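Local coordinates for dehydroquinate synthase (PDB 1UJN), which probably converts the seven-carbon sugar phosphate DAHP to dehydroquinate with loss of phosphate, an early step of chorismate biosynthesis that uses NAD and zinc or cobalt, at residues V10-L15 against F146-G151; N85-V90 against A112-P117; L187-L192 against R275-W280; G254-A259 against D269-V274. One frame throughout, in Å; residues are numbered along the deposited sequence.

Interaction 1. Residues V10-L15 against F146-G151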
loop_
_atom_site.group_PDB
_atom_site.type_symbol
_atom_site.label_atom_id
_atom_site.label_comp_id
_atom_site.label_asym_id
_atom_site.label_seq_id
_atom_site.Cartn_x
_atom_site.Cartn_y
_atom_site.Cartn_z
ATOM N N VAL A 10 13.730 -1.055 -7.756
ATOM C CA VAL A 10 14.394 -0.531 -6.568
ATOM C C VAL A 10 15.571 -1.452 -6.255
ATOM O O VAL A 10 15.406 -2.668 -6.164
ATOM C CB VAL A 10 13.433 -0.505 -5.355
ATOM C CG1 VAL A 10 14.148 0.042 -4.129
ATOM C CG2 VAL A 10 12.214 0.345 -5.681
ATOM N N PRO A 11 16.774 -0.886 -6.089
ATOM C CA PRO A 11 17.952 -1.704 -5.793
ATOM C C PRO A 11 18.126 -2.184 -4.357
ATOM O O PRO A 11 17.853 -1.462 -3.395
ATOM C CB PRO A 11 19.102 -0.808 -6.235
ATOM C CG PRO A 11 18.601 0.546 -5.856
ATOM C CD PRO A 11 17.160 0.516 -6.333
ATOM N N TYR A 12 18.576 -3.425 -4.231
ATOM C CA TYR A 12 18.855 -4.026 -2.936
ATOM C C TYR A 12 19.642 -5.314 -3.154
ATOM O O TYR A 12 19.550 -5.943 -4.209
ATOM C CB TYR A 12 17.572 -4.323 -2.139
ATOM C CG TYR A 12 16.638 -5.338 -2.756
ATOM C CD1 TYR A 12 15.609 -4.940 -3.603
ATOM C CD2 TYR A 12 16.764 -6.700 -2.463
ATOM C CE1 TYR A 12 14.713 -5.874 -4.139
ATOM C CE2 TYR A 12 15.885 -7.642 -2.996
ATOM C CZ TYR A 12 14.860 -7.219 -3.830
ATOM O OH TYR A 12 13.981 -8.143 -4.345
ATOM N N PRO A 13 20.451 -5.702 -2.166
ATOM C CA PRO A 13 21.271 -6.913 -2.224
ATOM C C PRO A 13 20.553 -8.138 -1.663
ATOM O O PRO A 13 19.678 -8.018 -0.804
ATOM C CB PRO A 13 22.463 -6.542 -1.363
ATOM C CG PRO A 13 21.782 -5.791 -0.240
ATOM C CD PRO A 13 20.803 -4.891 -0.982
ATOM N N ILE A 14 20.944 -9.308 -2.157
ATOM C CA ILE A 14 20.405 -10.578 -1.685
ATOM C C ILE A 14 21.643 -11.399 -1.343
ATOM O O ILE A 14 22.452 -11.704 -2.223
ATOM C CB ILE A 14 19.605 -11.329 -2.776
ATOM C CG1 ILE A 14 18.328 -10.560 -3.128
ATOM C CG2 ILE A 14 19.272 -12.737 -2.286
ATOM C CD1 ILE A 14 17.576 -11.131 -4.326
ATOM N N LEU A 15 21.800 -11.732 -0.068
ATOM C CA LEU A 15 22.949 -12.518 0.380
ATOM C C LEU A 15 22.505 -13.935 0.686
ATOM O O LEU A 15 21.477 -14.142 1.325
ATOM C CB LEU A 15 23.559 -11.916 1.652
ATOM C CG LEU A 15 24.408 -10.645 1.546
ATOM C CD1 LEU A 15 25.721 -10.959 0.829
ATOM C CD2 LEU A 15 23.625 -9.571 0.806
ATOM N N PHE A 146 2.999 -3.968 -3.461
ATOM C CA PHE A 146 4.310 -4.254 -4.015
ATOM C C PHE A 146 5.231 -3.371 -3.182
ATOM O O PHE A 146 5.172 -2.138 -3.260
ATOM C CB PHE A 146 4.375 -3.882 -5.497
ATOM C CG PHE A 146 3.709 -4.887 -6.391
ATOM C CD1 PHE A 146 2.449 -4.642 -6.922
ATOM C CD2 PHE A 146 4.332 -6.103 -6.671
ATOM C CE1 PHE A 146 1.815 -5.597 -7.722
ATOM C CE2 PHE A 146 3.706 -7.064 -7.466
ATOM C CZ PHE A 146 2.446 -6.805 -7.990
ATOM N N HIS A 147 6.046 -4.008 -2.349
ATOM C CA HIS A 147 6.957 -3.296 -1.468
ATOM C C HIS A 147 8.225 -4.135 -1.396
ATOM O O HIS A 147 8.198 -5.284 -0.951
ATOM C CB HIS A 147 6.321 -3.145 -0.086
ATOM C CG HIS A 147 7.053 -2.204 0.817
ATOM N ND1 HIS A 147 7.433 -0.942 0.423
ATOM C CD2 HIS A 147 7.470 -2.340 2.098
ATOM C CE1 HIS A 147 8.055 -0.338 1.420
ATOM N NE2 HIS A 147 8.090 -1.165 2.449
ATOM N N PHE A 148 9.328 -3.559 -1.862
ATOM C CA PHE A 148 10.595 -4.273 -1.905
ATOM C C PHE A 148 11.422 -4.140 -0.651
ATOM O O PHE A 148 11.469 -3.078 -0.036
ATOM C CB PHE A 148 11.428 -3.795 -3.094
ATOM C CG PHE A 148 10.731 -3.934 -4.406
ATOM C CD1 PHE A 148 9.859 -2.955 -4.847
ATOM C CD2 PHE A 148 10.900 -5.078 -5.175
ATOM C CE1 PHE A 148 9.157 -3.109 -6.039
ATOM C CE2 PHE A 148 10.199 -5.245 -6.372
ATOM C CZ PHE A 148 9.327 -4.256 -6.800
ATOM N N PRO A 149 12.105 -5.227 -0.265
ATOM C CA PRO A 149 12.942 -5.184 0.934
ATOM C C PRO A 149 14.170 -4.329 0.657
ATOM O O PRO A 149 14.551 -4.117 -0.498
ATOM C CB PRO A 149 13.294 -6.650 1.166
ATOM C CG PRO A 149 13.361 -7.205 -0.218
ATOM C CD PRO A 149 12.160 -6.554 -0.906
ATOM N N GLN A 150 14.771 -3.832 1.727
ATOM C CA GLN A 150 15.963 -3.012 1.643
ATOM C C GLN A 150 17.156 -3.957 1.519
ATOM O O GLN A 150 18.263 -3.548 1.176
ATOM C CB GLN A 150 16.061 -2.180 2.914
ATOM C CG GLN A 150 17.126 -1.135 2.922
ATOM C CD GLN A 150 17.012 -0.259 4.146
ATOM O OE1 GLN A 150 16.479 0.854 4.088
ATOM N NE2 GLN A 150 17.543 -0.744 5.264
ATOM N N GLY A 151 16.904 -5.232 1.798
ATOM C CA GLY A 151 17.939 -6.250 1.712
ATOM C C GLY A 151 17.358 -7.610 2.069
ATOM O O GLY A 151 16.376 -7.685 2.812
HETATM O O HOH W 1 18.754 -1.363 -0.235
#

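Interaction 2. Residues N85-V90 against A112-P117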
loop_
_atom_site.group_PDB
_atom_site.type_symbol
_atom_site.label_atom_id
_atom_site.label_comp_id
_atom_site.label_asym_id
_atom_site.label_seq_id
_atom_site.Cartn_x
_atom_site.Cartn_y
_atom_site.Cartn_z
ATOM N N ASN A 85 11.051 6.319 10.313
ATOM C CA ASN A 85 12.400 5.929 9.907
ATOM C C ASN A 85 12.784 4.588 10.523
ATOM O O ASN A 85 13.951 4.190 10.500
ATOM C CB ASN A 85 13.424 7.010 10.287
ATOM C CG ASN A 85 13.602 7.159 11.783
ATOM O OD1 ASN A 85 12.634 7.151 12.540
ATOM N ND2 ASN A 85 14.848 7.317 12.216
ATOM N N ALA A 86 11.794 3.883 11.063
ATOM C CA ALA A 86 12.040 2.576 11.660
ATOM C C ALA A 86 12.197 1.512 10.571
ATOM O O ALA A 86 11.772 1.697 9.424
ATOM C CB ALA A 86 10.887 2.196 12.594
ATOM N N THR A 87 12.820 0.402 10.942
ATOM C CA THR A 87 13.017 -0.713 10.025
ATOM C C THR A 87 12.387 -1.953 10.639
ATOM O O THR A 87 12.581 -2.234 11.824
ATOM C CB THR A 87 14.514 -1.014 9.798
ATOM O OG1 THR A 87 15.152 0.132 9.225
ATOM C CG2 THR A 87 14.684 -2.206 8.854
ATOM N N LEU A 88 11.627 -2.690 9.837
ATOM C CA LEU A 88 11.001 -3.921 10.309
ATOM C C LEU A 88 11.820 -5.094 9.783
ATOM O O LEU A 88 12.023 -5.212 8.577
ATOM C CB LEU A 88 9.568 -4.041 9.775
ATOM C CG LEU A 88 8.803 -5.304 10.197
ATOM C CD1 LEU A 88 8.552 -5.268 11.704
ATOM C CD2 LEU A 88 7.480 -5.385 9.460
ATOM N N LEU A 89 12.307 -5.943 10.682
ATOM C CA LEU A 89 13.075 -7.111 10.271
ATOM C C LEU A 89 12.113 -8.295 10.281
ATOM O O LEU A 89 11.341 -8.472 11.225
ATOM C CB LEU A 89 14.252 -7.356 11.228
ATOM C CG LEU A 89 15.392 -6.333 11.152
ATOM C CD1 LEU A 89 14.969 -5.006 11.771
ATOM C CD2 LEU A 89 16.606 -6.888 11.894
ATOM N N VAL A 90 12.137 -9.095 9.221
ATOM C CA VAL A 90 11.222 -10.226 9.139
ATOM C C VAL A 90 11.972 -11.533 8.970
ATOM O O VAL A 90 12.674 -11.739 7.973
ATOM C CB VAL A 90 10.222 -10.039 7.973
ATOM C CG1 VAL A 90 9.139 -11.099 8.044
ATOM C CG2 VAL A 90 9.600 -8.641 8.041
ATOM N N ALA A 112 10.872 0.875 5.858
ATOM C CA ALA A 112 11.797 -0.103 5.296
ATOM C C ALA A 112 11.703 -1.442 6.016
ATOM O O ALA A 112 11.323 -1.508 7.187
ATOM C CB ALA A 112 13.223 0.429 5.396
ATOM N N TYR A 113 12.009 -2.519 5.304
ATOM C CA TYR A 113 12.033 -3.822 5.949
ATOM C C TYR A 113 13.168 -4.659 5.386
ATOM O O TYR A 113 13.591 -4.468 4.240
ATOM C CB TYR A 113 10.690 -4.561 5.839
ATOM C CG TYR A 113 10.353 -5.184 4.507
ATOM C CD1 TYR A 113 9.858 -4.417 3.461
ATOM C CD2 TYR A 113 10.463 -6.558 4.323
ATOM C CE1 TYR A 113 9.465 -5.009 2.260
ATOM C CE2 TYR A 113 10.077 -7.160 3.125
ATOM C CZ TYR A 113 9.575 -6.384 2.107
ATOM O OH TYR A 113 9.146 -6.984 0.942
ATOM N N LEU A 114 13.698 -5.532 6.235
ATOM C CA LEU A 114 14.780 -6.432 5.863
ATOM C C LEU A 114 14.220 -7.836 5.972
ATOM O O LEU A 114 13.530 -8.163 6.937
ATOM C CB LEU A 114 15.960 -6.281 6.824
ATOM C CG LEU A 114 16.705 -4.945 6.787
ATOM C CD1 LEU A 114 17.758 -4.922 7.891
ATOM C CD2 LEU A 114 17.346 -4.760 5.422
ATOM N N ALA A 115 14.516 -8.663 4.980
ATOM C CA ALA A 115 14.019 -10.029 4.976
ATOM C C ALA A 115 15.112 -11.042 5.302
ATOM O O ALA A 115 16.225 -10.953 4.789
ATOM C CB ALA A 115 13.416 -10.350 3.622
ATOM N N PHE A 116 14.778 -11.996 6.166
ATOM C CA PHE A 116 15.702 -13.066 6.541
ATOM C C PHE A 116 14.933 -14.360 6.297
ATOM O O PHE A 116 14.365 -14.949 7.221
ATOM C CB PHE A 116 16.095 -12.949 8.008
ATOM C CG PHE A 116 16.862 -11.700 8.323
ATOM C CD1 PHE A 116 16.197 -10.503 8.559
ATOM C CD2 PHE A 116 18.252 -11.713 8.351
ATOM C CE1 PHE A 116 16.912 -9.328 8.822
ATOM C CE2 PHE A 116 18.973 -10.544 8.612
ATOM C CZ PHE A 116 18.301 -9.353 8.847
ATOM N N PRO A 117 14.888 -14.807 5.036
ATOM C CA PRO A 117 14.168 -16.034 4.684
ATOM C C PRO A 117 14.742 -17.274 5.360
ATOM O O PRO A 117 15.955 -17.429 5.479
ATOM C CB PRO A 117 14.269 -16.068 3.157
ATOM C CG PRO A 117 15.584 -15.400 2.895
ATOM C CD PRO A 117 15.577 -14.237 3.863
HETATM O O HOH W 2 11.816 3.265 7.318
#

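Interaction 3. Residues L187-L192 against R275-W280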
loop_
_atom_site.group_PDB
_atom_site.type_symbol
_atom_site.label_atom_id
_atom_site.label_comp_id
_atom_site.label_asym_id
_atom_site.label_seq_id
_atom_site.Cartn_x
_atom_site.Cartn_y
_atom_site.Cartn_z
ATOM N N LEU A 187 18.174 -27.936 -12.916
ATOM C CA LEU A 187 17.321 -29.117 -13.028
ATOM C C LEU A 187 17.925 -30.271 -12.229
ATOM O O LEU A 187 17.300 -31.315 -12.056
ATOM C CB LEU A 187 17.169 -29.529 -14.499
ATOM C CG LEU A 187 16.640 -28.476 -15.477
ATOM C CD1 LEU A 187 16.448 -29.113 -16.850
ATOM C CD2 LEU A 187 15.320 -27.900 -14.975
ATOM N N LYS A 188 19.140 -30.064 -11.735
ATOM C CA LYS A 188 19.867 -31.069 -10.962
ATOM C C LYS A 188 19.626 -30.857 -9.465
ATOM O O LYS A 188 20.307 -30.048 -8.828
ATOM C CB LYS A 188 21.360 -30.954 -11.289
ATOM C CG LYS A 188 22.277 -31.940 -10.580
ATOM C CD LYS A 188 23.731 -31.638 -10.938
ATOM C CE LYS A 188 24.706 -32.606 -10.276
ATOM N NZ LYS A 188 24.591 -33.990 -10.818
ATOM N N VAL A 189 18.672 -31.604 -8.905
ATOM C CA VAL A 189 18.310 -31.467 -7.493
ATOM C C VAL A 189 18.308 -32.757 -6.663
ATOM O O VAL A 189 18.375 -32.705 -5.434
ATOM C CB VAL A 189 16.901 -30.845 -7.358
ATOM C CG1 VAL A 189 16.838 -29.507 -8.089
ATOM C CG2 VAL A 189 15.861 -31.803 -7.916
ATOM N N GLU A 190 18.231 -33.906 -7.333
ATOM C CA GLU A 190 18.176 -35.206 -6.657
ATOM C C GLU A 190 19.113 -35.433 -5.469
ATOM O O GLU A 190 18.771 -36.166 -4.543
ATOM C CB GLU A 190 18.384 -36.331 -7.676
ATOM C CG GLU A 190 17.364 -36.343 -8.800
ATOM C CD GLU A 190 17.504 -37.556 -9.708
ATOM O OE1 GLU A 190 18.614 -37.791 -10.234
ATOM O OE2 GLU A 190 16.499 -38.274 -9.898
ATOM N N ASP A 191 20.285 -34.807 -5.485
ATOM C CA ASP A 191 21.262 -34.987 -4.412
ATOM C C ASP A 191 21.208 -33.931 -3.315
ATOM O O ASP A 191 21.753 -34.126 -2.226
ATOM C CB ASP A 191 22.674 -34.983 -4.997
ATOM C CG ASP A 191 23.006 -33.673 -5.688
ATOM O OD1 ASP A 191 22.386 -33.388 -6.733
ATOM O OD2 ASP A 191 23.876 -32.930 -5.183
ATOM N N LEU A 192 20.560 -32.811 -3.608
ATOM C CA LEU A 192 20.475 -31.705 -2.665
ATOM C C LEU A 192 19.787 -31.988 -1.336
ATOM O O LEU A 192 18.731 -32.615 -1.284
ATOM C CB LEU A 192 19.793 -30.508 -3.339
ATOM C CG LEU A 192 20.526 -29.868 -4.524
ATOM C CD1 LEU A 192 19.650 -28.777 -5.131
ATOM C CD2 LEU A 192 21.858 -29.289 -4.060
ATOM N N ARG A 275 9.896 -36.259 -14.560
ATOM C CA ARG A 275 9.584 -37.518 -13.891
ATOM C C ARG A 275 10.566 -37.691 -12.736
ATOM O O ARG A 275 10.173 -38.047 -11.623
ATOM C CB ARG A 275 9.698 -38.706 -14.851
ATOM C CG ARG A 275 8.695 -38.707 -15.994
ATOM C CD ARG A 275 8.535 -40.112 -16.570
ATOM N NE ARG A 275 7.771 -40.125 -17.814
ATOM C CZ ARG A 275 8.301 -39.944 -19.020
ATOM N NH1 ARG A 275 9.605 -39.738 -19.155
ATOM N NH2 ARG A 275 7.524 -39.963 -20.093
ATOM N N ARG A 276 11.843 -37.429 -13.010
ATOM C CA ARG A 276 12.884 -37.528 -11.991
ATOM C C ARG A 276 12.519 -36.649 -10.802
ATOM O O ARG A 276 12.586 -37.082 -9.651
ATOM C CB ARG A 276 14.240 -37.071 -12.541
ATOM C CG ARG A 276 15.111 -38.180 -13.100
ATOM C CD ARG A 276 16.569 -37.735 -13.212
ATOM N NE ARG A 276 16.782 -36.699 -14.222
ATOM C CZ ARG A 276 16.638 -36.884 -15.532
ATOM N NH1 ARG A 276 16.274 -38.070 -16.007
ATOM N NH2 ARG A 276 16.862 -35.882 -16.371
ATOM N N LEU A 277 12.143 -35.409 -11.097
ATOM C CA LEU A 277 11.760 -34.442 -10.077
ATOM C C LEU A 277 10.664 -34.989 -9.171
ATOM O O LEU A 277 10.751 -34.889 -7.944
ATOM C CB LEU A 277 11.265 -33.149 -10.734
ATOM C CG LEU A 277 10.662 -32.106 -9.784
ATOM C CD1 LEU A 277 11.761 -31.526 -8.908
ATOM C CD2 LEU A 277 9.984 -31.000 -10.574
ATOM N N LEU A 278 9.631 -35.560 -9.785
ATOM C CA LEU A 278 8.494 -36.114 -9.050
ATOM C C LEU A 278 8.824 -37.321 -8.180
ATOM O O LEU A 278 8.241 -37.490 -7.111
ATOM C CB LEU A 278 7.371 -36.473 -10.026
ATOM C CG LEU A 278 6.684 -35.266 -10.679
ATOM C CD1 LEU A 278 5.777 -35.728 -11.813
ATOM C CD2 LEU A 278 5.887 -34.505 -9.630
ATOM N N LEU A 279 9.744 -38.168 -8.636
ATOM C CA LEU A 279 10.128 -39.343 -7.856
ATOM C C LEU A 279 10.935 -38.906 -6.641
ATOM O O LEU A 279 10.751 -39.415 -5.538
ATOM C CB LEU A 279 10.954 -40.307 -8.708
ATOM C CG LEU A 279 10.195 -41.022 -9.826
ATOM C CD1 LEU A 279 11.124 -42.013 -10.515
ATOM C CD2 LEU A 279 8.988 -41.743 -9.247
ATOM N N TRP A 280 11.832 -37.953 -6.857
ATOM C CA TRP A 280 12.666 -37.415 -5.793
ATOM C C TRP A 280 11.802 -36.631 -4.805
ATOM O O TRP A 280 12.010 -36.687 -3.593
ATOM C CB TRP A 280 13.720 -36.491 -6.406
ATOM C CG TRP A 280 14.488 -35.681 -5.422
ATOM C CD1 TRP A 280 15.532 -36.098 -4.648
ATOM C CD2 TRP A 280 14.288 -34.297 -5.116
ATOM N NE1 TRP A 280 15.998 -35.057 -3.882
ATOM C CE2 TRP A 280 15.252 -33.939 -4.149
ATOM C CE3 TRP A 280 13.385 -33.322 -5.566
ATOM C CZ2 TRP A 280 15.343 -32.646 -3.623
ATOM C CZ3 TRP A 280 13.473 -32.038 -5.046
ATOM C CH2 TRP A 280 14.448 -31.711 -4.083
HETATM O O HOH W 3 14.236 -39.014 -8.846
HETATM O O HOH W 4 17.746 -34.829 -1.754
#

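Interaction 4. Residues G254-A259 against D269-V274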
loop_
_atom_site.group_PDB
_atom_site.type_symbol
_atom_site.label_atom_id
_atom_site.label_comp_id
_atom_site.label_asym_id
_atom_site.label_seq_id
_atom_site.Cartn_x
_atom_site.Cartn_y
_atom_site.Cartn_z
ATOM N N GLY A 254 1.962 -29.446 -11.863
ATOM C CA GLY A 254 1.683 -28.566 -12.987
ATOM C C GLY A 254 2.791 -28.614 -14.027
ATOM O O GLY A 254 2.539 -28.452 -15.222
ATOM N N LEU A 255 4.019 -28.844 -13.572
ATOM C CA LEU A 255 5.162 -28.928 -14.479
ATOM C C LEU A 255 5.052 -30.153 -15.376
ATOM O O LEU A 255 5.437 -30.114 -16.550
ATOM C CB LEU A 255 6.468 -28.980 -13.687
ATOM C CG LEU A 255 6.807 -27.688 -12.942
ATOM C CD1 LEU A 255 8.111 -27.860 -12.180
ATOM C CD2 LEU A 255 6.925 -26.549 -13.937
ATOM N N LEU A 256 4.535 -31.246 -14.823
ATOM C CA LEU A 256 4.365 -32.460 -15.611
ATOM C C LEU A 256 3.326 -32.185 -16.698
ATOM O O LEU A 256 3.496 -32.581 -17.856
ATOM C CB LEU A 256 3.895 -33.617 -14.727
ATOM C CG LEU A 256 3.611 -34.931 -15.462
ATOM C CD1 LEU A 256 4.881 -35.419 -16.139
ATOM C CD2 LEU A 256 3.098 -35.969 -14.483
ATOM N N TYR A 257 2.255 -31.489 -16.329
ATOM C CA TYR A 257 1.201 -31.172 -17.284
ATOM C C TYR A 257 1.748 -30.271 -18.385
ATOM O O TYR A 257 1.481 -30.492 -19.568
ATOM C CB TYR A 257 0.036 -30.474 -16.580
ATOM C CG TYR A 257 -1.198 -30.332 -17.444
ATOM C CD1 TYR A 257 -1.943 -31.450 -17.820
ATOM C CD2 TYR A 257 -1.621 -29.081 -17.883
ATOM C CE1 TYR A 257 -3.089 -31.322 -18.616
ATOM C CE2 TYR A 257 -2.763 -28.941 -18.679
ATOM C CZ TYR A 257 -3.489 -30.064 -19.040
ATOM O OH TYR A 257 -4.612 -29.927 -19.829
ATOM N N ALA A 258 2.519 -29.261 -17.993
ATOM C CA ALA A 258 3.114 -28.330 -18.950
ATOM C C ALA A 258 4.006 -29.088 -19.925
ATOM O O ALA A 258 3.987 -28.828 -21.134
ATOM C CB ALA A 258 3.929 -27.272 -18.215
ATOM N N ALA A 259 4.784 -30.028 -19.395
ATOM C CA ALA A 259 5.667 -30.835 -20.221
ATOM C C ALA A 259 4.858 -31.627 -21.249
ATOM O O ALA A 259 5.279 -31.771 -22.398
ATOM C CB ALA A 259 6.481 -31.782 -19.346
ATOM N N ASP A 269 11.310 -33.440 -25.789
ATOM C CA ASP A 269 10.827 -34.272 -24.696
ATOM C C ASP A 269 11.380 -33.787 -23.358
ATOM O O ASP A 269 12.578 -33.885 -23.100
ATOM C CB ASP A 269 11.225 -35.730 -24.948
ATOM C CG ASP A 269 10.729 -36.671 -23.871
ATOM O OD1 ASP A 269 9.658 -36.404 -23.285
ATOM O OD2 ASP A 269 11.404 -37.690 -23.623
ATOM N N LEU A 270 10.501 -33.259 -22.514
ATOM C CA LEU A 270 10.906 -32.755 -21.206
ATOM C C LEU A 270 10.332 -33.593 -20.071
ATOM O O LEU A 270 10.410 -33.206 -18.905
ATOM C CB LEU A 270 10.456 -31.298 -21.031
ATOM C CG LEU A 270 11.034 -30.267 -22.002
ATOM C CD1 LEU A 270 10.448 -28.894 -21.704
ATOM C CD2 LEU A 270 12.549 -30.245 -21.879
ATOM N N LEU A 271 9.753 -34.741 -20.411
ATOM C CA LEU A 271 9.166 -35.615 -19.405
ATOM C C LEU A 271 10.190 -36.273 -18.481
ATOM O O LEU A 271 9.946 -36.405 -17.282
ATOM C CB LEU A 271 8.301 -36.688 -20.075
ATOM C CG LEU A 271 6.903 -36.269 -20.551
ATOM C CD1 LEU A 271 6.038 -35.938 -19.346
ATOM C CD2 LEU A 271 6.995 -35.079 -21.488
ATOM N N PRO A 272 11.347 -36.698 -19.021
ATOM C CA PRO A 272 12.353 -37.334 -18.160
ATOM C C PRO A 272 12.775 -36.478 -16.966
ATOM O O PRO A 272 12.725 -36.930 -15.821
ATOM C CB PRO A 272 13.508 -37.607 -19.125
ATOM C CG PRO A 272 12.791 -37.897 -20.406
ATOM C CD PRO A 272 11.738 -36.799 -20.439
ATOM N N PRO A 273 13.190 -35.223 -17.215
ATOM C CA PRO A 273 13.607 -34.353 -16.113
ATOM C C PRO A 273 12.504 -34.180 -15.068
ATOM O O PRO A 273 12.765 -34.203 -13.864
ATOM C CB PRO A 273 13.938 -33.037 -16.816
ATOM C CG PRO A 273 14.332 -33.472 -18.195
ATOM C CD PRO A 273 13.308 -34.522 -18.506
ATOM N N VAL A 274 11.270 -34.013 -15.536
ATOM C CA VAL A 274 10.140 -33.824 -14.633
ATOM C C VAL A 274 9.773 -35.112 -13.897
ATOM O O VAL A 274 9.380 -35.065 -12.734
ATOM C CB VAL A 274 8.903 -33.284 -15.392
ATOM C CG1 VAL A 274 7.726 -33.124 -14.437
ATOM C CG2 VAL A 274 9.241 -31.940 -16.031
HETATM O O HOH W 5 7.978 -32.285 -23.258
#

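Interaction 1. Residues V10-L15 against F146-G151
Tyr12 meets Pro149 across the contact, the two side chains crossing obliquely. Pro149 CG sits over one face of the phenol ring, 4.0 Å from the centroid of the Tyr12 ring, a CH-pi contact offset toward the rim. Pro149 O lies over a face of the same ring, 3.3 Å from Tyr12 CG. The ring reaches this place because Tyr12 CG stands between its own backbone N and carbonyl carbon (chi1 64°). Phe148 crosses Tyr12 at about a right angle, with Phe148 CB 4.0 Å from Tyr12 CE1. Beyond it, Val10 CG2 touches Phe148 CD1 at 4.1 Å. The far end of Tyr12 is polar, and its OH is hydrogen-bonded to Ser127 O. With an alanine here, Pro149 would probably lose its ring partner and Ser127 O this hydroxyl. No direct hydrogen bond joins the segments here. A water instead donates to Pro11 O and, at 2.6 Å, to Gln150 O. Gly151 CA also makes a CA-H...O contact of 3.5 Å with Pro13 O. The arrangement marks the entry to a parallel strand pair, 12-17 beside 151-155, in the mixed sheet of the N-terminal half.

Interaction 2. Residues N85-V90 against A112-P117
Val90, Leu114 and Ala112 lose the most surface here, and all three lie on a parallel strand pair. Val90 is held by its backbone on both sides of the residue. Its N donates to Leu114 O at 2.8 Å. Its O accepts from Phe116 N, also at 2.8 Å. The Val90 side chain lies on the same face as Leu88 and Tyr113, where Val90 CG2 comes within 4.3 Å of Tyr113 CD2. Val90 O also lies at the edge of the Phe116 ring, near its plane.

Leu114 uses both of its backbone polar groups in the pairing. Leu114 N donates to Leu88 O at 2.9 Å. On the other face of the sheet, Leu114 CG meets Thr87 CG2 at 4.0 Å. Thr87 CG2 is anti to its backbone N (chi1 -61° for OG1), which turns the methyl toward Leu114. Leu89 lies alongside Phe116 on this side, with Leu89 CD2 3.9 Å from Phe116 CE1.

Ala112 O accepts from Leu88 N at 2.9 Å, and a water bridges Ala112 N to Ala86 O.

The pair forms a beta-alpha-beta unit with helix 94-106, which covers Leu88, Val90 and Tyr113. Helix 40-50 packs on Leu89 and Phe116. Strand 31-36 continues the sheet beyond strand 87-92, and strand 151-155 continues it beyond strand 112-117.

Interaction 3. Residues L187-L192 against R275-W280
Trp280 packs its indole against the turn at Val189 and Glu190, and the CH-pi contacts lead. Val189 CG2 sits over the six-membered ring, 3.8 Å from the centroid of that ring of Trp280 and 17° off its normal. Glu190 CA lies over the five-membered ring, 3.7 Å from that centroid of Trp280. With Trp280 CG anti to its backbone N (chi1 170°), the indole reaches out from the helix and lies across the turn. The apolar contacts go one step further, as Val189 CG2 also meets Leu277 CD1 at 4.2 Å.

Charge contributes less directly. The Glu190 carboxylate lies against the aliphatic part of Arg276, with Glu190 OE2 3.4 Å from Arg276 CD. The charged ends are too far apart for a salt bridge, and their planes are 70° apart. Attraction between them is therefore probably modest.

Two waters bridge the segments. One water donates to Glu190 OE2 and to Arg276 O. Another lies at the indole edge, accepts from Trp280 NE1 at 2.8 Å and donates to Leu192 O. Within the turn, Leu192 N donates to Val189 O at 2.8 Å, closing a type I beta turn.

The turn belongs to the loop between helices 164-181 and 199-216, and Trp280 to helix 271-281. Lys168 of helix 164-181 makes a cation-pi contact with Trp280, and Leu171 packs on it too. Phe202 of helix 199-216 covers Val189 and Leu192.

Interaction 4. Residues G254-A259 against D269-V274
Leu256 and Leu271 meet at the tight part of this contact, where Leu256 CD1 and Leu271 CD1 are 3.4 Å apart. That is closer than usual for two methyl groups. The side chains cross at about a right angle. Leu256 CG is anti to its backbone N (chi1 177°), which carries its CD1 over to the second helix. Val274 adds close packing beside them. Its CG1 presses on the helix backbone, 3.6 Å from Leu256 CA. Ala259 is the small residue of the interface, and its CB is 4.0 Å from Leu271 CD2. A serine in place of Leu271 lacks both methyls and would probably leave a gap beside Leu256 and Ala259.

The contact is looser around Leu270. Here Ala259 CB and Leu270 CB are 4.3 Å apart. A water bridges the backbones at this end, accepting from Leu270 N at 2.8 Å and lying 2.9 Å from Ala259 O. Leu270 holds the N-cap position of helix 271-281. At this helix start Leu271 N gives a weak hydrogen bond to OD1 of the exposed Asp269.

Helix 327-342 also touches both leucines, through Trp337 and Leu341 on Leu256 and Glu340 on Leu271. Between the two segments the side chains meet through carbon alone, with no direct hydrogen bond. The chemistry thus implies a joint between helices 247-264 and 271-281 held by hydrophobic burial and shape, with water serving the polar backbone at its end.

How the interactions relate
From the N terminus, residues 10-15 meet 146-151, so interaction 1 closes a long loop. Interaction 2 closes a shorter one within it. The two touch where Tyr113 bonds through its OH to His147 O and through its O to Gln150 N, and both reach the mixed sheet of the N-terminal half. The chain then passes into the helical C-terminal half. There interaction 3 spans 187-192 to 275-280, and interaction 4 lies wholly within that span. They share helix 271-281 and meet through Leu278 on Leu256 and Leu277 on Leu255. The two pairs follow in series, on opposite sides of the chain's centre. Interactions 1 and 3 have centres about 30 Å apart.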